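Local coordinates for protein chinitase A (Streptomyces coelicolor, PDB 3EBV) that probably hydrolyses internal linkages of chitin through its family 18 glycoside hydrolase domain, the part of a longer protein examined here, at residues Ser28-Ile33 and Asn274-Ala279; Ala38-Thr43 and Gly87-Asn92; Asp117-Asn122 and Asn177-Asn182; Phe201-Ala206 and Asp245-Ala250; Cys207-Gly212 and Ser217-Gly222. All coordinates share one frame; numbering follows the deposited sequence. Where two conformers were deposited one is given.

Interaction 1 of 5, residues Ser28-Ile33 and Asn274-Ala279. With SO4 (sulfate ion), chain B.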
# COMPACT_ATOMS: atom_id res chain seq x y z
N SER A 28 -11.83 -2.37 -12.34
CA SER A 28 -11.51 -1.00 -12.75
C SER A 28 -11.39 -0.02 -11.58
O SER A 28 -10.71 1.01 -11.73
CB SER A 28 -12.58 -0.49 -13.73
OG SER A 28 -13.84 -0.59 -13.17
N ALA A 29 -11.99 -0.35 -10.44
CA ALA A 29 -11.93 0.52 -9.25
C ALA A 29 -10.52 0.78 -8.78
O ALA A 29 -10.26 1.79 -8.11
CB ALA A 29 -12.72 -0.11 -8.12
N TYR A 30 -9.58 -0.14 -9.07
CA TYR A 30 -8.23 0.00 -8.57
C TYR A 30 -7.42 0.95 -9.42
O TYR A 30 -7.15 0.70 -10.59
CB TYR A 30 -7.56 -1.37 -8.48
CG TYR A 30 -8.22 -2.25 -7.46
CD1 TYR A 30 -7.99 -2.03 -6.09
CD2 TYR A 30 -9.11 -3.28 -7.85
CE1 TYR A 30 -8.61 -2.83 -5.14
CE2 TYR A 30 -9.73 -4.09 -6.87
CZ TYR A 30 -9.47 -3.87 -5.52
OH TYR A 30 -10.02 -4.64 -4.50
N ASP A 31 -6.98 2.05 -8.79
CA ASP A 31 -6.19 3.07 -9.49
C ASP A 31 -4.72 2.76 -9.44
O ASP A 31 -3.97 3.16 -10.34
CB ASP A 31 -6.41 4.42 -8.82
CG ASP A 31 -7.85 4.78 -8.80
OD1 ASP A 31 -8.42 5.05 -9.89
OD2 ASP A 31 -8.46 4.80 -7.73
N ILE A 32 -4.28 2.09 -8.38
CA ILE A 32 -2.90 1.69 -8.22
C ILE A 32 -2.95 0.21 -7.91
O ILE A 32 -3.67 -0.22 -7.00
CB ILE A 32 -2.18 2.43 -7.05
CG1 ILE A 32 -2.19 3.95 -7.30
CG2 ILE A 32 -0.73 1.92 -6.90
CD1 ILE A 32 -1.60 4.75 -6.11
N ILE A 33 -2.22 -0.57 -8.71
CA ILE A 33 -2.12 -2.02 -8.52
C ILE A 33 -0.71 -2.34 -8.08
O ILE A 33 0.25 -2.03 -8.81
CB ILE A 33 -2.50 -2.79 -9.83
CG1 ILE A 33 -3.90 -2.42 -10.29
CG2 ILE A 33 -2.28 -4.32 -9.60
CD1 ILE A 33 -4.21 -2.88 -11.75
N ASN A 274 -7.32 -10.40 -5.15
CA ASN A 274 -7.72 -11.84 -5.28
C ASN A 274 -8.76 -12.19 -4.25
O ASN A 274 -9.79 -12.85 -4.57
CB ASN A 274 -6.48 -12.72 -5.15
CG ASN A 274 -5.39 -12.30 -6.11
OD1 ASN A 274 -4.61 -11.36 -5.85
ND2 ASN A 274 -5.30 -13.01 -7.25
N TRP A 275 -8.54 -11.77 -3.00
CA TRP A 275 -9.55 -12.03 -1.98
C TRP A 275 -10.82 -11.21 -2.25
O TRP A 275 -11.93 -11.69 -2.01
CB TRP A 275 -9.01 -11.74 -0.58
CG TRP A 275 -8.01 -12.73 -0.08
CD1 TRP A 275 -6.74 -12.47 0.32
CD2 TRP A 275 -8.20 -14.14 0.09
NE1 TRP A 275 -6.11 -13.62 0.75
CE2 TRP A 275 -6.98 -14.67 0.60
CE3 TRP A 275 -9.29 -15.01 -0.12
CZ2 TRP A 275 -6.80 -16.05 0.89
CZ3 TRP A 275 -9.10 -16.40 0.15
CH2 TRP A 275 -7.87 -16.89 0.67
N ASP A 276 -10.67 -10.00 -2.81
CA ASP A 276 -11.86 -9.20 -3.17
C ASP A 276 -12.73 -10.00 -4.18
O ASP A 276 -13.95 -10.09 -4.02
CB ASP A 276 -11.34 -7.85 -3.75
CG ASP A 276 -12.43 -6.83 -4.15
OD1 ASP A 276 -13.48 -6.72 -3.46
OD2 ASP A 276 -12.13 -6.13 -5.16
N ALA A 277 -12.06 -10.61 -5.16
CA ALA A 277 -12.76 -11.40 -6.22
C ALA A 277 -13.45 -12.62 -5.62
O ALA A 277 -14.60 -12.93 -5.99
CB ALA A 277 -11.77 -11.82 -7.28
N THR A 278 -12.76 -13.32 -4.70
CA THR A 278 -13.40 -14.44 -4.00
C THR A 278 -14.69 -13.99 -3.33
O THR A 278 -15.71 -14.74 -3.28
CB THR A 278 -12.41 -15.09 -3.02
OG1 THR A 278 -11.42 -15.78 -3.81
CG2 THR A 278 -13.14 -16.05 -2.04
N ALA A 279 -14.68 -12.74 -2.83
CA ALA A 279 -15.85 -12.17 -2.12
C ALA A 279 -16.72 -11.32 -3.06
O ALA A 279 -17.40 -10.40 -2.59
CB ALA A 279 -15.37 -11.33 -0.89
S SO4 B . -15.83 -2.51 -15.75
O1 SO4 B . -14.96 -2.28 -16.90
O2 SO4 B . -17.23 -2.67 -16.15
O3 SO4 B . -15.30 -3.74 -15.07
O4 SO4 B . -15.80 -1.34 -14.86
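Y30 and D276 touch across a backbone separation of 11.3 Å between their CA atoms, Y30 at the approach to strand 32-40 and D276 in the short helix 273-278, so the tyrosine ring and the aspartate side chain together span the interval. They come from opposite directions and meet at a single pair of atoms. The phenol OH of Y30 donates to OD2 of D276 over 2.7 Å. The bond leaving CA of Y30 points toward helix 273-278, and chi1 of -66° places the ring so that OH lands on D276, which reaches back with its carboxylate opposite its own N. The oxygen lies at the ring edge, in the plane of the aromatic system, yet the hydroxyl reaches it from above the carboxylate plane, 62° out of it; the two flat groups stand 83° apart. The same OD2 is also hydrogen-bonded to S284 OG of helix 282-292, which packs against Y30 as well. Y30 further rests on V7 of strand 6-12. Away from this bond, S28 OG hydrogen-bonds a sulfate, probably from the crystallisation liquor, at 2.7 Å from its O4. In the barrel of this family 18 domain, the contact ties the approach to the second strand to the helix following the last. Both partners are buried, and two hydroxyl groups on one carboxylate oxygen would be expected to stabilise its negative charge.

Interaction 2 of 5, residues Ala38-Thr43 and Gly87-Asn92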
# COMPACT_ATOMS: atom_id res chain seq x y z
N ALA A 38 8.14 -8.68 -5.12
CA ALA A 38 9.53 -8.96 -5.53
C ALA A 38 10.14 -9.94 -4.52
O ALA A 38 9.66 -10.06 -3.40
CB ALA A 38 10.35 -7.69 -5.63
N ASP A 39 11.16 -10.68 -4.96
CA ASP A 39 11.86 -11.67 -4.14
C ASP A 39 13.23 -11.08 -3.69
O ASP A 39 13.87 -10.39 -4.46
CB ASP A 39 12.08 -12.95 -4.98
CG ASP A 39 10.77 -13.77 -5.20
OD1 ASP A 39 10.05 -13.99 -4.19
OD2 ASP A 39 10.50 -14.22 -6.34
N ALA A 40 13.65 -11.34 -2.45
CA ALA A 40 15.06 -11.10 -2.07
C ALA A 40 16.01 -12.01 -2.87
O ALA A 40 15.58 -13.05 -3.39
CB ALA A 40 15.27 -11.33 -0.60
N THR A 41 17.27 -11.61 -2.97
CA THR A 41 18.31 -12.46 -3.62
C THR A 41 19.47 -12.66 -2.64
O THR A 41 19.41 -12.24 -1.47
CB THR A 41 18.85 -11.83 -4.91
OG1 THR A 41 19.68 -10.70 -4.58
CG2 THR A 41 17.74 -11.38 -5.83
N THR A 42 20.53 -13.32 -3.10
CA THR A 42 21.69 -13.52 -2.25
C THR A 42 22.53 -12.24 -2.06
O THR A 42 23.41 -12.23 -1.20
CB THR A 42 22.61 -14.65 -2.79
OG1 THR A 42 22.94 -14.38 -4.15
CG2 THR A 42 21.88 -15.97 -2.70
N THR A 43 22.26 -11.21 -2.85
CA THR A 43 22.93 -9.90 -2.73
C THR A 43 22.15 -8.99 -1.73
O THR A 43 20.96 -8.75 -1.95
CB THR A 43 23.04 -9.24 -4.11
OG1 THR A 43 23.83 -10.08 -4.98
CG2 THR A 43 23.67 -7.84 -4.06
N GLY A 87 8.86 -11.84 3.48
CA GLY A 87 10.01 -11.21 2.81
C GLY A 87 11.28 -11.26 3.66
O GLY A 87 11.22 -11.24 4.90
N THR A 88 12.43 -11.29 2.99
CA THR A 88 13.71 -11.26 3.69
C THR A 88 14.65 -10.17 3.14
O THR A 88 15.88 -10.25 3.32
CB THR A 88 14.44 -12.62 3.61
OG1 THR A 88 14.62 -12.96 2.24
CG2 THR A 88 13.64 -13.72 4.33
N VAL A 89 14.09 -9.11 2.53
CA VAL A 89 14.91 -7.98 2.04
C VAL A 89 15.40 -7.11 3.22
O VAL A 89 14.60 -6.81 4.12
CB VAL A 89 14.10 -7.10 1.04
CG1 VAL A 89 14.92 -5.88 0.56
CG2 VAL A 89 13.68 -7.95 -0.17
N SER A 90 16.68 -6.75 3.23
CA SER A 90 17.25 -5.83 4.27
C SER A 90 17.98 -4.68 3.60
O SER A 90 18.78 -4.88 2.68
CB SER A 90 18.22 -6.54 5.22
OG SER A 90 17.52 -7.50 6.01
N VAL A 91 17.69 -3.45 4.05
CA VAL A 91 18.34 -2.24 3.52
C VAL A 91 18.89 -1.51 4.75
O VAL A 91 18.18 -0.74 5.42
CB VAL A 91 17.37 -1.38 2.67
CG1 VAL A 91 18.07 -0.12 2.15
CG2 VAL A 91 16.84 -2.19 1.48
N ASN A 92 20.14 -1.84 5.08
CA ASN A 92 20.72 -1.40 6.35
C ASN A 92 22.21 -1.04 6.21
O ASN A 92 22.97 -1.11 7.17
CB ASN A 92 20.52 -2.48 7.40
CG ASN A 92 21.10 -3.81 6.98
OD1 ASN A 92 21.85 -3.91 6.01
ND2 ASN A 92 20.74 -4.87 7.73
O HOH W 1 11.87 -11.47 0.07
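A40 and V89 bring their CA atoms within 5.2 Å of each other where strand 32-40 runs out and the loop following strand 77-84 passes alongside it. These are neighbouring parallel strands of a TIM barrel. No direct hydrogen bond joins segments 38-43 and 87-92; one water bridges them, accepting from the backbone N of A40 at 3.1 Å and from the backbone N of T88 at 3.0 Å, so a single oxygen satisfies an amide of each segment. The side-chain contact is small and centres on the methyl of A40, which points at the loop and is met by two neighbours. One is the hydroxyl oxygen of T88, whose OG1 approaches A40 CB to 3.3 Å; its place between the backbone N and the carbonyl carbon (chi1 57°) puts OG1 rather than CG2 against that methyl. The other is the CG2 branch of V89, 3.8 Å from A40 CB, in plain apolar contact. V89 is the buried member of the group, and it also packs on V47 of the short strand 47-48 and on V82 of strand 77-84, linking the loop to the sheet. Its carbonyl O is hydrogen-bonded to N122 ND2. Beyond A40, residues 41-43 form an ST turn, in which the backbone N of T43 donates to T41 OG1 over 3.1 Å at an N-H...O angle of 151°.

Interaction 3 of 5, residues Asp117-Asn122 and Asn177-Asn182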
# COMPACT_ATOMS: atom_id res chain seq x y z
N ASP A 117 6.37 -0.12 -4.07
CA ASP A 117 5.67 -0.08 -2.76
C ASP A 117 6.59 -0.71 -1.75
O ASP A 117 7.15 -1.79 -1.97
CB ASP A 117 4.37 -0.89 -2.83
CG ASP A 117 3.71 -1.09 -1.45
OD1 ASP A 117 3.33 -0.04 -0.83
OD2 ASP A 117 3.59 -2.26 -0.98
N ILE A 118 6.81 -0.02 -0.63
CA ILE A 118 7.67 -0.54 0.42
C ILE A 118 6.83 -1.26 1.45
O ILE A 118 6.09 -0.62 2.22
CB ILE A 118 8.48 0.64 1.09
CG1 ILE A 118 9.20 1.50 0.01
CG2 ILE A 118 9.40 0.10 2.21
CD1 ILE A 118 10.20 0.70 -0.85
N ASP A 119 6.98 -2.57 1.50
CA ASP A 119 6.23 -3.41 2.42
C ASP A 119 7.16 -4.40 3.13
O ASP A 119 6.79 -5.57 3.35
CB ASP A 119 5.11 -4.15 1.66
CG ASP A 119 4.18 -4.91 2.59
OD1 ASP A 119 4.10 -4.61 3.81
OD2 ASP A 119 3.53 -5.85 2.07
N LEU A 120 8.33 -3.90 3.55
CA LEU A 120 9.22 -4.72 4.40
C LEU A 120 8.55 -4.90 5.77
O LEU A 120 8.18 -3.91 6.44
CB LEU A 120 10.58 -4.05 4.58
CG LEU A 120 11.37 -3.70 3.32
CD1 LEU A 120 12.85 -3.35 3.72
CD2 LEU A 120 11.32 -4.79 2.34
N GLU A 121 8.46 -6.15 6.22
CA GLU A 121 7.88 -6.44 7.55
C GLU A 121 8.90 -7.03 8.52
O GLU A 121 8.55 -7.50 9.62
CB GLU A 121 6.65 -7.32 7.38
CG GLU A 121 5.64 -6.60 6.48
CD GLU A 121 4.29 -7.27 6.42
OE1 GLU A 121 4.08 -8.29 7.10
OE2 GLU A 121 3.47 -6.77 5.64
N ASN A 122 10.17 -7.01 8.09
CA ASN A 122 11.26 -7.61 8.87
C ASN A 122 12.23 -6.54 9.35
O ASN A 122 13.40 -6.83 9.66
CB ASN A 122 12.00 -8.68 8.04
CG ASN A 122 12.60 -8.13 6.75
OD1 ASN A 122 12.03 -7.23 6.13
ND2 ASN A 122 13.72 -8.71 6.31
N ASN A 177 -0.18 3.78 2.67
CA ASN A 177 -1.36 2.93 2.88
C ASN A 177 -1.09 2.00 4.07
O ASN A 177 -0.67 0.86 3.90
CB ASN A 177 -1.64 2.06 1.64
CG ASN A 177 -2.08 2.87 0.42
OD1 ASN A 177 -2.96 3.75 0.51
ND2 ASN A 177 -1.51 2.51 -0.78
N MSE A 178 -1.24 2.52 5.28
CA MSE A 178 -0.98 1.66 6.44
C MSE A 178 -1.95 0.47 6.48
O MSE A 178 -3.08 0.56 5.98
CB MSE A 178 -1.06 2.45 7.78
CG MSE A 178 -0.71 1.58 8.97
SE MSE A 178 -0.42 2.74 10.55
CE MSE A 178 -2.24 3.21 10.96
N GLN A 179 -1.45 -0.64 7.06
CA GLN A 179 -2.25 -1.85 7.20
C GLN A 179 -2.98 -1.75 8.55
O GLN A 179 -2.42 -2.05 9.63
CB GLN A 179 -1.34 -3.09 7.20
CG GLN A 179 -0.51 -3.24 5.94
CD GLN A 179 0.39 -4.47 6.04
OE1 GLN A 179 -0.05 -5.56 6.45
NE2 GLN A 179 1.65 -4.30 5.67
N TYR A 180 -4.24 -1.29 8.50
CA TYR A 180 -5.03 -1.14 9.74
C TYR A 180 -5.65 -2.50 10.15
O TYR A 180 -6.90 -2.65 10.30
CB TYR A 180 -6.15 -0.10 9.54
CG TYR A 180 -5.66 1.32 9.35
CD1 TYR A 180 -5.81 2.28 10.35
CD2 TYR A 180 -5.08 1.71 8.13
CE1 TYR A 180 -5.40 3.61 10.16
CE2 TYR A 180 -4.63 3.00 7.94
CZ TYR A 180 -4.80 3.97 8.95
OH TYR A 180 -4.34 5.25 8.74
N TYR A 181 -4.80 -3.53 10.21
CA TYR A 181 -5.30 -4.90 10.39
C TYR A 181 -4.14 -5.80 10.80
O TYR A 181 -2.98 -5.39 10.80
CB TYR A 181 -5.99 -5.42 9.12
CG TYR A 181 -5.14 -5.36 7.86
CD1 TYR A 181 -4.32 -6.43 7.47
CD2 TYR A 181 -5.24 -4.28 6.99
CE1 TYR A 181 -3.56 -6.37 6.26
CE2 TYR A 181 -4.52 -4.22 5.78
CZ TYR A 181 -3.69 -5.27 5.43
OH TYR A 181 -2.97 -5.16 4.28
N ASN A 182 -4.50 -7.03 11.18
CA ASN A 182 -3.55 -7.95 11.88
C ASN A 182 -2.81 -7.24 13.00
O ASN A 182 -1.60 -7.41 13.20
CB ASN A 182 -2.51 -8.57 10.91
CG ASN A 182 -3.14 -9.47 9.87
OD1 ASN A 182 -4.04 -10.25 10.18
ND2 ASN A 182 -2.70 -9.33 8.62
O HOH W 2 0.49 0.31 -0.59
O HOH W 3 0.79 -8.09 6.15
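The acidic signature of family 18 chitinases, D-x-D-x-E, runs along strand 115-120 into the loop after it, and its last two members, D119 and E121, gather at the amide of Q179 on strand 175-179. The hydrogen bond across the gap runs from Q179 NE2 to E121 OE2, 3.1 Å long and nearly straight at 172°. The acceptor lies in the plane of the amide, but the N-H arrives 43° out of the carboxylate plane. D119 comes in at about a right angle to Q179, with its OD1 3.1 Å from NE2 of that glutamine and 2.9 Å from OE2 of E121. Q179 can extend this far because its CG stands beside the backbone N (chi1 -60°) and the chain beyond is stretched; its CB lies over one face of the Y181 ring. The stronger polar partner of NE2 is A149 O, so two acceptors hold the amide nitrogen. Strands 115-120 and 175-179 are not neighbours in the TIM barrel: 145-148 runs between them, and the side chains meet at the C-terminal mouth of the barrel, where family 18 enzymes have their active site. In characterised relatives the glutamate of this signature acts as the general acid, and E121 occupies the equivalent place. Deeper along the strands, a water donates to D117 OD1 at 2.9 Å and accepts from N177 ND2 at 3.0 Å.

Interaction 4 of 5, residues Phe201-Ala206 and Asp245-Ala250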
# COMPACT_ATOMS: atom_id res chain seq x y z
N PHE A 201 -10.57 2.99 15.15
CA PHE A 201 -9.17 2.56 14.90
C PHE A 201 -8.68 3.22 13.63
O PHE A 201 -7.52 3.67 13.57
CB PHE A 201 -9.18 1.06 14.72
CG PHE A 201 -7.81 0.39 14.79
CD1 PHE A 201 -7.12 0.23 15.99
CD2 PHE A 201 -7.26 -0.15 13.62
CE1 PHE A 201 -5.89 -0.48 16.03
CE2 PHE A 201 -6.02 -0.86 13.67
CZ PHE A 201 -5.35 -1.03 14.83
N LEU A 202 -9.53 3.29 12.61
CA LEU A 202 -9.13 3.93 11.35
C LEU A 202 -8.89 5.42 11.54
O LEU A 202 -7.86 5.97 11.14
CB LEU A 202 -10.17 3.69 10.25
CG LEU A 202 -10.53 2.20 10.03
CD1 LEU A 202 -11.52 2.05 8.90
CD2 LEU A 202 -9.25 1.37 9.74
N THR A 203 -9.88 6.11 12.13
CA THR A 203 -9.76 7.57 12.19
C THR A 203 -8.73 8.07 13.18
O THR A 203 -7.98 9.02 12.88
CB THR A 203 -11.16 8.22 12.50
OG1 THR A 203 -11.64 7.68 13.75
CG2 THR A 203 -12.16 7.89 11.41
N ALA A 204 -8.69 7.46 14.37
CA ALA A 204 -7.75 7.88 15.40
C ALA A 204 -6.29 7.59 15.07
O ALA A 204 -5.39 8.34 15.50
CB ALA A 204 -8.15 7.31 16.76
N LEU A 205 -6.03 6.48 14.36
CA LEU A 205 -4.65 6.19 13.96
C LEU A 205 -4.28 6.98 12.70
O LEU A 205 -3.12 7.42 12.60
CB LEU A 205 -4.47 4.68 13.71
CG LEU A 205 -4.16 3.88 14.98
CD1 LEU A 205 -5.24 3.93 16.05
CD2 LEU A 205 -3.92 2.41 14.58
N ALA A 206 -5.20 7.15 11.74
CA ALA A 206 -4.91 8.03 10.58
C ALA A 206 -4.58 9.44 11.05
O ALA A 206 -3.69 10.10 10.50
CB ALA A 206 -6.05 8.04 9.60
N ASP A 245 -15.52 9.40 5.39
CA ASP A 245 -16.43 10.55 5.64
C ASP A 245 -15.96 11.32 6.86
O ASP A 245 -15.98 12.56 6.88
CB ASP A 245 -17.85 10.07 5.86
CG ASP A 245 -18.50 9.55 4.58
OD1 ASP A 245 -17.90 9.73 3.49
OD2 ASP A 245 -19.60 8.99 4.74
N CYS A 246 -15.62 10.60 7.92
CA CYS A 246 -15.27 11.28 9.16
C CYS A 246 -14.06 12.18 8.97
O CYS A 246 -14.03 13.39 9.36
CB CYS A 246 -15.07 10.23 10.25
SG CYS A 246 -14.50 10.88 11.86
N LEU A 247 -13.03 11.63 8.32
CA LEU A 247 -11.78 12.38 8.12
C LEU A 247 -11.97 13.50 7.10
O LEU A 247 -11.40 14.57 7.29
CB LEU A 247 -10.68 11.42 7.62
CG LEU A 247 -10.22 10.45 8.73
CD1 LEU A 247 -9.42 9.24 8.09
CD2 LEU A 247 -9.35 11.12 9.77
N THR A 248 -12.72 13.25 6.02
CA THR A 248 -12.78 14.25 4.92
C THR A 248 -13.83 15.34 5.13
O THR A 248 -13.65 16.45 4.63
CB THR A 248 -13.05 13.58 3.55
OG1 THR A 248 -14.30 12.89 3.55
CG2 THR A 248 -11.88 12.61 3.18
N LYS A 249 -14.92 15.00 5.81
CA LYS A 249 -16.04 15.95 5.86
C LYS A 249 -16.78 15.99 7.18
O LYS A 249 -17.85 16.64 7.28
CB LYS A 249 -16.99 15.70 4.68
CG LYS A 249 -17.69 14.35 4.68
CD LYS A 249 -18.47 14.16 3.35
CE LYS A 249 -19.10 12.79 3.23
NZ LYS A 249 -20.11 12.65 2.09
N ALA A 250 -16.21 15.38 8.21
CA ALA A 250 -16.77 15.44 9.57
C ALA A 250 -18.17 14.85 9.65
O ALA A 250 -19.05 15.34 10.37
CB ALA A 250 -16.73 16.88 10.15
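T203 and L247 are the nearest pair of CA atoms between segments 201-206 and 245-250, 6.6 Å apart, in two helices on the outside of the TIM barrel. The helical segments 201-206 and 245-249 approach to 10.1 Å between axes and run at 42° in their N-to-C directions, an oblique alpha/alpha packing of the helices that follow successive barrel strands, 175-179 and 219-224. No hydrogen bond crosses the interface; methyl groups and a sulfur fill it. The rotamer of T203 decides which of its branches does the touching. With OG1 placed between the backbone N and the carbonyl carbon (chi1 58°), the hydroxyl turns back into its own helix, where V199 O and D200 O are both weak acceptors for its single proton, and CG2, opposite the carbonyl carbon, is presented to the other helix. That methyl lies against C246, 3.8 Å from its SG, and also faces CG of L247. The methyl thus packs on a sulfur already joined to C253 in a disulfide. L247, with CG beside the backbone N (chi1 -71°), spreads its two methyls along helix 199-210. F256 also touches T203, and A243, one turn earlier in helix 237-249, touches both L202 and T203. Of the L247 branches, CD2 lies 4.0 Å from the carbonyl O of T203, and CD1 rests 3.9 Å from CB of A206.

Interaction 5 of 5, residues Cys207-Gly212 and Ser217-Gly222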
# COMPACT_ATOMS: atom_id res chain seq x y z
N CYS A 207 -5.25 9.89 12.09
CA CYS A 207 -4.99 11.22 12.67
C CYS A 207 -3.51 11.41 13.06
O CYS A 207 -2.97 12.52 12.96
CB CYS A 207 -5.90 11.33 13.92
SG CYS A 207 -5.68 12.81 14.92
N ILE A 208 -2.85 10.36 13.55
CA ILE A 208 -1.44 10.52 13.95
C ILE A 208 -0.63 10.94 12.71
O ILE A 208 0.28 11.79 12.81
CB ILE A 208 -0.85 9.19 14.51
CG1 ILE A 208 -1.64 8.69 15.72
CG2 ILE A 208 0.62 9.35 14.87
CD1 ILE A 208 -1.25 7.27 16.11
N GLN A 209 -0.92 10.33 11.55
CA GLN A 209 -0.23 10.69 10.30
C GLN A 209 -0.60 12.10 9.84
O GLN A 209 0.30 12.90 9.46
CB GLN A 209 -0.58 9.66 9.22
CG GLN A 209 -0.03 8.29 9.58
CD GLN A 209 -0.53 7.17 8.69
OE1 GLN A 209 -0.71 7.35 7.49
NE2 GLN A 209 -0.74 6.01 9.29
N LEU A 210 -1.89 12.41 9.87
CA LEU A 210 -2.41 13.71 9.38
C LEU A 210 -1.95 14.88 10.24
O LEU A 210 -1.85 16.00 9.71
CB LEU A 210 -3.93 13.68 9.24
CG LEU A 210 -4.49 12.64 8.25
CD1 LEU A 210 -5.94 12.28 8.58
CD2 LEU A 210 -4.33 13.21 6.81
N GLU A 211 -1.74 14.64 11.52
CA GLU A 211 -1.23 15.67 12.44
C GLU A 211 0.29 15.62 12.57
O GLU A 211 0.87 16.48 13.26
CB GLU A 211 -1.90 15.54 13.84
CG GLU A 211 -3.41 15.73 13.80
CD GLU A 211 -4.04 15.73 15.20
OE1 GLU A 211 -3.38 15.28 16.18
OE2 GLU A 211 -5.23 16.18 15.28
N GLY A 212 0.95 14.63 11.94
CA GLY A 212 2.35 14.40 12.19
C GLY A 212 3.28 14.73 11.02
O GLY A 212 4.41 14.27 11.01
N SER A 217 -3.11 13.95 1.08
CA SER A 217 -2.97 13.12 -0.11
C SER A 217 -1.98 11.99 0.09
O SER A 217 -1.88 11.11 -0.80
CB SER A 217 -2.49 13.93 -1.32
OG SER A 217 -1.24 14.48 -1.04
N GLN A 218 -1.26 12.00 1.22
CA GLN A 218 -0.25 10.96 1.47
C GLN A 218 -0.74 9.92 2.50
O GLN A 218 0.06 9.10 2.93
CB GLN A 218 1.07 11.59 1.96
CG GLN A 218 1.69 12.40 0.84
CD GLN A 218 2.90 13.18 1.28
OE1 GLN A 218 2.91 13.83 2.33
NE2 GLN A 218 3.93 13.15 0.43
N VAL A 219 -2.04 9.95 2.83
CA VAL A 219 -2.58 9.01 3.84
C VAL A 219 -3.73 8.20 3.23
O VAL A 219 -4.68 8.77 2.68
CB VAL A 219 -3.09 9.79 5.07
CG1 VAL A 219 -3.74 8.84 6.11
CG2 VAL A 219 -1.92 10.55 5.74
N GLY A 220 -3.57 6.86 3.27
CA GLY A 220 -4.59 5.94 2.72
C GLY A 220 -4.96 4.91 3.80
O GLY A 220 -4.11 4.50 4.60
N LEU A 221 -6.24 4.49 3.78
CA LEU A 221 -6.73 3.52 4.78
C LEU A 221 -6.65 2.10 4.18
O LEU A 221 -7.46 1.78 3.30
CB LEU A 221 -8.20 3.84 5.20
CG LEU A 221 -8.40 5.29 5.69
CD1 LEU A 221 -9.84 5.35 6.12
CD2 LEU A 221 -7.54 5.61 6.88
N GLY A 222 -5.71 1.29 4.68
CA GLY A 222 -5.54 -0.10 4.16
C GLY A 222 -6.30 -1.10 5.05
O GLY A 222 -6.11 -1.14 6.25
O HOH W 4 -2.45 5.34 6.67
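V219 packs with both methyls against the last turn of helix 199-210, where Q209 and L210 receive it. This is the return leg of a beta-alpha-beta crossover in the TIM barrel: strand 175-179, the helix, then the parallel neighbour 219-224. In the first shell, V219 CG2 makes the apolar contact, 3.7 Å from CD2 of L210, and it also lies 3.8 Å from CB of Q209. V219 CG1, standing opposite the backbone N (chi1 177°), meets the polar end of Q209 instead, 3.6 Å from its OE1. The valine thus covers both the stem and the carboxamide oxygen of the glutamine. Q209 is extended beyond CG; it reaches to V176 and M178 of the adjacent strand 175-179, and touches M155 and Y180. L210 also touches Y262 and L247 of helix 237-249. Farther out, the connection from helix to strand is fixed by polar bonds: Q218 NE2 donates to the carbonyls of K170 and L173, and its OE1 accepts from A215 N. A disulfide between C207 and C189 secures the helix, the C207 side chain leaving on the side away from the strand. Between Q209 and the strand backbone stands a water, its oxygen 2.8 Å from Q209 OE1 and likewise 2.8 Å from the carbonyl O of G220.

In the fold
Taken together, the five contacts show how chemistry follows place in one TIM barrel. Interactions 1, 3, 4 and 5 are buried; interaction 2 is only partly so. Interaction 3, nearest the chain centre, is polar and water-rich at the barrel mouth, whereas interactions 4 and 5 are largely apolar and share helix 199-210, meeting where A206 packs on L221. Interactions 1 and 2 share strand 32-40 but lie at its two ends, their centres 27 Å apart: the first is a direct hydrogen bond, the second a contact joined by water. V89 against L120 joins 2 to 3, while Y180 links 3 to 5 through G222 O and packs on the helix of 4.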